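Local atomic coordinates of EF0056 (Enterococcus faecalis, PDB entry 6ORI), a protein that is of unknown function but, as an enterococcal surface protein with immunoglobulin-like architecture, is probably involved in biofilm formation. Residues Lys39-Asp44 / Gly188-Asp193; Gln47-Asp52 / Glu145-Glu150. All coordinates share one frame; numbering follows the deposited sequence.

Interaction 1: Lys39-Asp44 / Gly188-Asp193; sequences KAITGD and GYFLTD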
ATOM      1  N   LYS A  39      -2.895  -3.438  13.042  0.57  6.33           N
ATOM      2  CA  LYS A  39      -2.957  -4.851  13.379  0.57  6.84           C
ATOM      3  C   LYS A  39      -4.186  -5.493  12.733  0.57  6.82           C
ATOM      4  O   LYS A  39      -5.191  -4.830  12.448  0.57  7.69           O
ATOM      5  CB  LYS A  39      -3.045  -5.018  14.890  0.57  8.84           C
ATOM      6  CG  LYS A  39      -1.788  -4.639  15.634  0.57 11.22           C
ATOM      7  CD  LYS A  39      -0.632  -5.549  15.273  0.57 12.93           C
ATOM      8  CE  LYS A  39       0.561  -5.245  16.135  0.57 18.45           C
ATOM      9  NZ  LYS A  39       1.823  -5.329  15.354  0.57 34.38           N
ATOM     10  N   ALA A  40      -4.120  -6.797  12.504  1.00  8.13           N
ATOM     11  CA  ALA A  40      -5.281  -7.537  12.014  1.00  9.01           C
ATOM     12  C   ALA A  40      -6.435  -7.546  13.017  1.00  8.88           C
ATOM     13  O   ALA A  40      -6.199  -7.583  14.233  1.00 10.27           O
ATOM     14  CB  ALA A  40      -4.874  -8.960  11.697  1.00 12.21           C
ATOM     15  N   ILE A  41      -7.661  -7.483  12.503  1.00  7.83           N
ATOM     16  CA  ILE A  41      -8.875  -7.486  13.331  1.00  8.56           C
ATOM     17  C   ILE A  41      -9.308  -8.935  13.476  1.00 11.65           C
ATOM     18  O   ILE A  41     -10.222  -9.405  12.793  1.00 12.99           O
ATOM     19  CB  ILE A  41     -10.011  -6.619  12.737  1.00  9.62           C
ATOM     20  CG1 ILE A  41      -9.487  -5.234  12.327  1.00 10.02           C
ATOM     21  CG2 ILE A  41     -11.117  -6.460  13.755  1.00 11.06           C
ATOM     22  CD1 ILE A  41     -10.536  -4.343  11.601  1.00 11.62           C
ATOM     23  N   THR A  42      -8.615  -9.629  14.358  1.00 12.02           N
ATOM     24  CA  THR A  42      -8.784 -11.056  14.534  1.00 13.14           C
ATOM     25  C   THR A  42      -8.773 -11.408  16.006  1.00 15.27           C
ATOM     26  O   THR A  42      -8.238 -10.674  16.850  1.00 15.83           O
ATOM     27  CB  THR A  42      -7.632 -11.821  13.844  1.00 20.13           C
ATOM     28  OG1 THR A  42      -6.381 -11.362  14.369  1.00 23.04           O
ATOM     29  CG2 THR A  42      -7.653 -11.597  12.340  1.00 20.33           C
ATOM     30  N   GLY A  43      -9.374 -12.551  16.305  1.00 12.21           N
ATOM     31  CA  GLY A  43      -9.333 -13.113  17.634  1.00 14.13           C
ATOM     32  C   GLY A  43      -9.918 -12.186  18.672  1.00  9.78           C
ATOM     33  O   GLY A  43     -11.029 -11.690  18.530  1.00 13.36           O
ATOM     34  N   ASP A  44      -9.137 -11.972  19.714  1.00 12.19           N
ATOM     35  CA  ASP A  44      -9.597 -11.241  20.871  1.00  9.31           C
ATOM     36  C   ASP A  44      -9.826  -9.759  20.572  1.00  9.00           C
ATOM     37  O   ASP A  44     -10.487  -9.100  21.333  1.00  8.66           O
ATOM     38  CB  ASP A  44      -8.607 -11.385  22.015  1.00 12.48           C
ATOM     39  CG  ASP A  44      -8.511 -12.813  22.538  1.00 16.52           C
ATOM     40  OD1 ASP A  44      -9.389 -13.645  22.206  1.00 19.05           O
ATOM     41  OD2 ASP A  44      -7.553 -13.076  23.302  1.00 23.20           O
ATOM     42  N   GLY A 188      -5.238   0.554   1.380  1.00  8.14           N
ATOM     43  CA  GLY A 188      -5.205  -0.855   1.736  1.00  9.19           C
ATOM     44  C   GLY A 188      -6.488  -1.266   2.425  1.00  4.70           C
ATOM     45  O   GLY A 188      -7.458  -0.528   2.375  1.00  6.35           O
ATOM     46  N   TYR A 189      -6.485  -2.455   3.010  1.00  5.98           N
ATOM     47  CA  TYR A 189      -7.645  -2.958   3.718  1.00  4.74           C
ATOM     48  C   TYR A 189      -7.284  -3.622   5.012  1.00  6.73           C
ATOM     49  O   TYR A 189      -6.189  -4.145   5.170  1.00  8.06           O
ATOM     50  CB  TYR A 189      -8.523  -3.873   2.845  1.00  7.16           C
ATOM     51  CG  TYR A 189      -7.882  -5.196   2.475  1.00  7.37           C
ATOM     52  CD1 TYR A 189      -6.991  -5.296   1.409  1.00  7.17           C
ATOM     53  CD2 TYR A 189      -8.151  -6.340   3.196  1.00  6.74           C
ATOM     54  CE1 TYR A 189      -6.403  -6.506   1.085  1.00  8.18           C
ATOM     55  CE2 TYR A 189      -7.572  -7.551   2.880  1.00  8.14           C
ATOM     56  CZ  TYR A 189      -6.706  -7.624   1.825  1.00  8.03           C
ATOM     57  OH  TYR A 189      -6.124  -8.846   1.524  1.00  9.97           O
ATOM     58  N   PHE A 190      -8.183  -3.549   5.984  1.00  5.44           N
ATOM     59  CA  PHE A 190      -7.987  -4.222   7.251  1.00  5.67           C
ATOM     60  C   PHE A 190      -8.145  -5.719   7.117  1.00  8.15           C
ATOM     61  O   PHE A 190      -9.114  -6.198   6.548  1.00  8.01           O
ATOM     62  CB  PHE A 190      -8.993  -3.688   8.293  1.00  6.56           C
ATOM     63  CG  PHE A 190      -8.772  -2.248   8.707  1.00  4.63           C
ATOM     64  CD1 PHE A 190      -7.916  -1.932   9.735  1.00  5.92           C
ATOM     65  CD2 PHE A 190      -9.470  -1.220   8.079  1.00  6.74           C
ATOM     66  CE1 PHE A 190      -7.737  -0.604  10.110  1.00  6.95           C
ATOM     67  CE2 PHE A 190      -9.297   0.100   8.473  1.00  7.13           C
ATOM     68  CZ  PHE A 190      -8.437   0.389   9.500  1.00  6.83           C
ATOM     69  N   LEU A 191      -7.187  -6.443   7.664  1.00  9.35           N
ATOM     70  CA  LEU A 191      -7.246  -7.905   7.679  1.00  8.68           C
ATOM     71  C   LEU A 191      -8.144  -8.399   8.781  1.00 11.23           C
ATOM     72  O   LEU A 191      -8.245  -7.795   9.854  1.00 14.14           O
ATOM     73  CB  LEU A 191      -5.859  -8.505   7.879  1.00 14.86           C
ATOM     74  CG  LEU A 191      -4.810  -8.118   6.853  1.00 18.51           C
ATOM     75  CD1 LEU A 191      -3.527  -8.862   7.170  1.00 40.04           C
ATOM     76  CD2 LEU A 191      -5.273  -8.430   5.454  1.00 27.65           C
ATOM     77  N   THR A 192      -8.797  -9.516   8.518  1.00 13.30           N
ATOM     78  CA  THR A 192      -9.703 -10.118   9.468  1.00 15.57           C
ATOM     79  C   THR A 192      -9.453 -11.617   9.432  1.00 17.91           C
ATOM     80  O   THR A 192      -8.521 -12.071   8.780  1.00 16.19           O
ATOM     81  CB  THR A 192     -11.145  -9.823   9.095  1.00 15.81           C
ATOM     82  OG1 THR A 192     -11.438 -10.409   7.822  1.00 21.87           O
ATOM     83  CG2 THR A 192     -11.393  -8.326   9.024  1.00 19.33           C
ATOM     84  N   ASP A 193     -10.280 -12.385  10.136  1.00 25.24           N
ATOM     85  CA  ASP A 193     -10.040 -13.817  10.279  1.00 30.43           C
ATOM     86  C   ASP A 193     -10.352 -14.601   9.010  1.00 36.49           C
ATOM     87  O   ASP A 193     -10.094 -15.803   8.942  1.00 39.02           O
ATOM     88  CB  ASP A 193     -10.848 -14.379  11.456  1.00 41.55           C
ATOM     89  CG  ASP A 193     -10.097 -14.299  12.775  1.00 50.81           C
ATOM     90  OD1 ASP A 193      -8.916 -14.716  12.818  1.00 53.12           O
ATOM     91  OD2 ASP A 193     -10.686 -13.817  13.770  1.00 37.54           O
TER
HETATM   92  O   HOH W   1      -5.546  -5.054   9.613  1.00 19.27           O
HETATM   93  O   HOH W   2     -12.274 -10.957  12.056  1.00 25.62           O

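Interaction 2: Gln47-Asp52 / Glu145-Glu150; sequences QGNTID and EKNLDE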
ATOM      1  N   GLN A  47     -13.459  -8.652  20.575  0.59  6.77           N
ATOM      2  CA  GLN A  47     -14.146  -8.494  21.859  0.59  8.23           C
ATOM      3  C   GLN A  47     -13.669  -7.246  22.601  0.59  7.68           C
ATOM      4  O   GLN A  47     -13.959  -7.044  23.790  0.59  9.45           O
ATOM      5  CB  GLN A  47     -13.954  -9.718  22.752  0.59 10.56           C
ATOM      6  CG  GLN A  47     -14.922 -10.859  22.484  0.59 10.08           C
ATOM      7  CD  GLN A  47     -14.235 -12.013  21.839  0.59 25.79           C
ATOM      8  OE1 GLN A  47     -13.795 -11.909  20.706  0.59 17.76           O
ATOM      9  NE2 GLN A  47     -14.100 -13.116  22.567  0.59 21.86           N
ATOM     10  N   GLY A  48     -12.928  -6.404  21.886  1.00  7.34           N
ATOM     11  CA  GLY A  48     -12.574  -5.068  22.364  1.00  5.95           C
ATOM     12  C   GLY A  48     -12.979  -3.997  21.357  1.00  6.17           C
ATOM     13  O   GLY A  48     -13.616  -4.291  20.335  1.00  7.09           O
ATOM     14  N   ASN A  49     -12.630  -2.740  21.657  1.00  5.35           N
ATOM     15  CA  ASN A  49     -13.075  -1.605  20.854  1.00  7.02           C
ATOM     16  C   ASN A  49     -11.929  -0.789  20.289  1.00  4.81           C
ATOM     17  O   ASN A  49     -12.076   0.413  20.039  1.00  4.81           O
ATOM     18  CB  ASN A  49     -14.001  -0.680  21.644  1.00  5.64           C
ATOM     19  CG  ASN A  49     -13.282   0.085  22.717  1.00  6.16           C
ATOM     20  OD1 ASN A  49     -12.363  -0.416  23.370  1.00  7.87           O
ATOM     21  ND2 ASN A  49     -13.690   1.315  22.902  1.00  6.96           N
ATOM     22  N   THR A  50     -10.786  -1.422  20.091  1.00  5.01           N
ATOM     23  CA  THR A  50      -9.614  -0.713  19.579  1.00  5.94           C
ATOM     24  C   THR A  50      -8.920  -1.433  18.427  1.00  6.28           C
ATOM     25  O   THR A  50      -8.885  -2.658  18.347  1.00  5.86           O
ATOM     26  CB  THR A  50      -8.577  -0.454  20.705  1.00  6.14           C
ATOM     27  OG1 THR A  50      -8.230  -1.688  21.345  1.00  8.41           O
ATOM     28  CG2 THR A  50      -9.123   0.526  21.714  1.00  8.84           C
ATOM     29  N   ILE A  51      -8.338  -0.630  17.546  1.00  4.75           N
ATOM     30  CA  ILE A  51      -7.388  -1.142  16.555  1.00  6.02           C
ATOM     31  C   ILE A  51      -6.058  -0.432  16.766  1.00  5.25           C
ATOM     32  O   ILE A  51      -5.994   0.798  16.691  1.00  5.66           O
ATOM     33  CB  ILE A  51      -7.890  -0.922  15.119  1.00  5.52           C
ATOM     34  CG1 ILE A  51      -9.159  -1.733  14.861  1.00  6.13           C
ATOM     35  CG2 ILE A  51      -6.788  -1.253  14.083  1.00  7.23           C
ATOM     36  CD1 ILE A  51      -9.820  -1.431  13.533  1.00  6.75           C
ATOM     37  N   ASP A  52      -5.002  -1.197  17.016  1.00  5.69           N
ATOM     38  CA  ASP A  52      -3.668  -0.652  17.171  1.00  6.70           C
ATOM     39  C   ASP A  52      -3.042  -0.453  15.795  1.00  4.87           C
ATOM     40  O   ASP A  52      -3.301  -1.247  14.868  1.00  5.99           O
ATOM     41  CB  ASP A  52      -2.774  -1.599  17.989  1.00  8.89           C
ATOM     42  CG  ASP A  52      -3.156  -1.681  19.461  1.00 14.96           C
ATOM     43  OD1 ASP A  52      -4.038  -0.930  19.938  1.00 15.28           O
ATOM     44  OD2 ASP A  52      -2.522  -2.510  20.146  1.00 24.30           O
ATOM     45  N   GLU A 145     -16.819   3.447  19.467  0.53  5.68           N
ATOM     46  CA  GLU A 145     -17.954   3.603  20.384  0.53  5.49           C
ATOM     47  C   GLU A 145     -18.488   2.292  20.914  0.53  7.53           C
ATOM     48  O   GLU A 145     -19.124   2.256  21.973  0.53  7.71           O
ATOM     49  CB  GLU A 145     -19.111   4.283  19.655  0.53  3.43           C
ATOM     50  CG  GLU A 145     -18.827   5.695  19.223  0.53  5.73           C
ATOM     51  CD  GLU A 145     -19.944   6.270  18.369  0.53 13.33           C
ATOM     52  OE1 GLU A 145     -20.667   5.486  17.703  0.53 15.49           O
ATOM     53  OE2 GLU A 145     -20.098   7.507  18.355  0.53 27.30           O
ATOM     54  N   LYS A 146     -18.267   1.235  20.143  1.00  6.64           N
ATOM     55  CA  LYS A 146     -18.758  -0.109  20.453  1.00  6.62           C
ATOM     56  C   LYS A 146     -17.630  -1.076  20.205  1.00  7.33           C
ATOM     57  O   LYS A 146     -16.675  -0.775  19.485  1.00  6.80           O
ATOM     58  CB  LYS A 146     -19.887  -0.526  19.489  1.00 14.45           C
ATOM     59  CG  LYS A 146     -21.121   0.316  19.500  1.00 19.62           C
ATOM     60  CD  LYS A 146     -22.056  -0.153  18.366  1.00 19.81           C
ATOM     61  CE  LYS A 146     -23.300   0.712  18.251  1.00 34.56           C
ATOM     62  NZ  LYS A 146     -24.185   0.569  19.438  1.00 54.75           N
ATOM     63  N   ASN A 147     -17.744  -2.277  20.740  1.00  6.87           N
ATOM     64  CA  ASN A 147     -16.785  -3.300  20.420  1.00  6.54           C
ATOM     65  C   ASN A 147     -16.878  -3.745  18.953  1.00  7.51           C
ATOM     66  O   ASN A 147     -17.933  -3.632  18.326  1.00  7.85           O
ATOM     67  CB  ASN A 147     -16.969  -4.501  21.332  1.00  7.27           C
ATOM     68  CG  ASN A 147     -16.555  -4.204  22.759  1.00  8.30           C
ATOM     69  OD1 ASN A 147     -15.647  -3.412  23.005  1.00  8.30           O
ATOM     70  ND2 ASN A 147     -17.209  -4.849  23.710  1.00 12.22           N
ATOM     71  N   LEU A 148     -15.769  -4.249  18.428  1.00  7.14           N
ATOM     72  CA  LEU A 148     -15.686  -4.535  17.014  1.00  6.59           C
ATOM     73  C   LEU A 148     -16.586  -5.691  16.601  1.00  8.54           C
ATOM     74  O   LEU A 148     -17.096  -5.672  15.483  1.00  7.43           O
ATOM     75  CB  LEU A 148     -14.232  -4.761  16.633  1.00  9.24           C
ATOM     76  CG  LEU A 148     -13.517  -3.406  16.549  1.00 10.03           C
ATOM     77  CD1 LEU A 148     -12.026  -3.547  16.768  1.00 12.28           C
ATOM     78  CD2 LEU A 148     -13.796  -2.737  15.211  1.00  9.64           C
ATOM     79  N   ASP A 149     -16.823  -6.660  17.488  1.00  7.33           N
ATOM     80  CA  ASP A 149     -17.762  -7.743  17.178  1.00  7.84           C
ATOM     81  C   ASP A 149     -19.162  -7.197  16.912  1.00  9.22           C
ATOM     82  O   ASP A 149     -19.823  -7.624  15.959  1.00  8.03           O
ATOM     83  CB  ASP A 149     -17.788  -8.859  18.240  1.00 10.11           C
ATOM     84  CG  ASP A 149     -18.066  -8.378  19.681  1.00 16.29           C
ATOM     85  OD1 ASP A 149     -18.353  -7.195  19.956  1.00 14.56           O
ATOM     86  OD2 ASP A 149     -18.000  -9.248  20.587  1.00 25.22           O
ATOM     87  N   GLU A 150     -19.594  -6.222  17.701  1.00  8.59           N
ATOM     88  CA  GLU A 150     -20.900  -5.594  17.513  1.00  8.48           C
ATOM     89  C   GLU A 150     -20.916  -4.790  16.221  1.00  7.02           C
ATOM     90  O   GLU A 150     -21.897  -4.797  15.494  1.00  8.27           O
ATOM     91  CB  GLU A 150     -21.261  -4.698  18.690  1.00  9.26           C
ATOM     92  CG  GLU A 150     -21.416  -5.450  19.990  1.00 16.15           C
ATOM     93  CD  GLU A 150     -21.776  -4.530  21.145  1.00 25.64           C
ATOM     94  OE1 GLU A 150     -22.498  -3.526  20.918  1.00 22.46           O
ATOM     95  OE2 GLU A 150     -21.323  -4.809  22.276  1.00 24.34           O
TER
HETATM   96  O   HOH W   3     -14.620  -2.272  25.171  1.00  9.73           O

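Interaction 1: Lys39-Asp44 / Gly188-Asp193
I41 meets F190, L191 and T192 from the centre of an inverse gamma turn, in the loop that leaves strand 31-38 of an immunoglobulin-like beta domain; 188-193 continues from strand 184-189. The touching parts run in roughly the same direction. I41 N donates to L191 O (2.7 Å, 162° at the hydrogen), which pins the turn. The extended I41 side chain carries CD1 obliquely against the base of F190, with CD1 3.7 Å from F190 CB and nearly as close to the first ring carbons. The same ring meets Y167 edge-to-face and rests on F36 and P38, so this end of the contact faces the domain core. On another flank A40 CB lies against L191 CB at 4.0 Å, and a water accepts from L191 N while donating to K39 O.

At the far end the methyl side of T42 meets the D193 carboxylate. T42 OG1 sits between its backbone N and carbonyl carbon (chi1 57°), which leaves CG2 beside the N and turned onto the 188-193 segment, 3.4 Å from T192 C. The D193 carboxylate crosses this methyl side at a slant, with OD1 3.3 Å from T42 CB. A second water donates to I41 O and accepts from D193 N, and T192 CA brings its hydrogen to the same I41 O. The other carboxylate oxygen, D193 OD2, takes the backbone N-H of G43 at 3.1 Å on its syn side, 18° out of the carboxylate plane.

Interaction 2: Gln47-Asp52 / Glu145-Glu150
G48 O accepts the backbone N-H of L148, the first residue of helix 148-155, at 2.9 Å in a fairly straight bond (163° at the hydrogen). The same oxygen also receives a CA-H...O contact from N147 CA at 3.3 Å.

Among the polar side chains, N147 occupies the N-cap position but makes no capping bond; its CG stands beside its own backbone N (chi1 -70°), and OD1 reaches across to G48 C at 3.2 Å. A water donates to N147 OD1 (2.7 Å) and, weakly, to N49 OD1. N49 ND2 donates to F144 O, while N49 CB lies 3.4 Å from K146 O. Farther along, Q47 CG comes loosely near D149 OD2 at 4.0 Å, the side chains at about a right angle.

The apolar pair is L148 CD1 and I51 CG1, 3.9 Å apart, their side chains crossing nearly perpendicularly. L148 CD1 also lies against a backbone carbonyl, 3.6 Å from T50 O. The arrangement is a strand-to-helix junction at the end of a beta sheet: the loop entering strand 50-59 supplies a carbonyl to the N-terminus of the helix that follows the antiparallel strand 135-144.

Interaction 2 is nested along the chain within the loop closed by interaction 1, and their centres lie about 12 Å apart. They touch directly: I51 CD1 packs 3.6 Å from I41 CD1 and 4.1 Å from F190 CE1, so I51 joins the apolar side of both. A probable hydrogen bond, K39 N to D52 O at 2.9 Å, extends the pairing of strands 31-38 and 50-59 by one residue past the end of 31-38. Helix 148-155 also serves both, with L148 in interaction 2 and F152 against I41 and T192. The calcium ion, bound by S162, G372, D374, L400 and D402, lies about 14 Å from the T192 side chain, beyond the direct contacts of interaction 1.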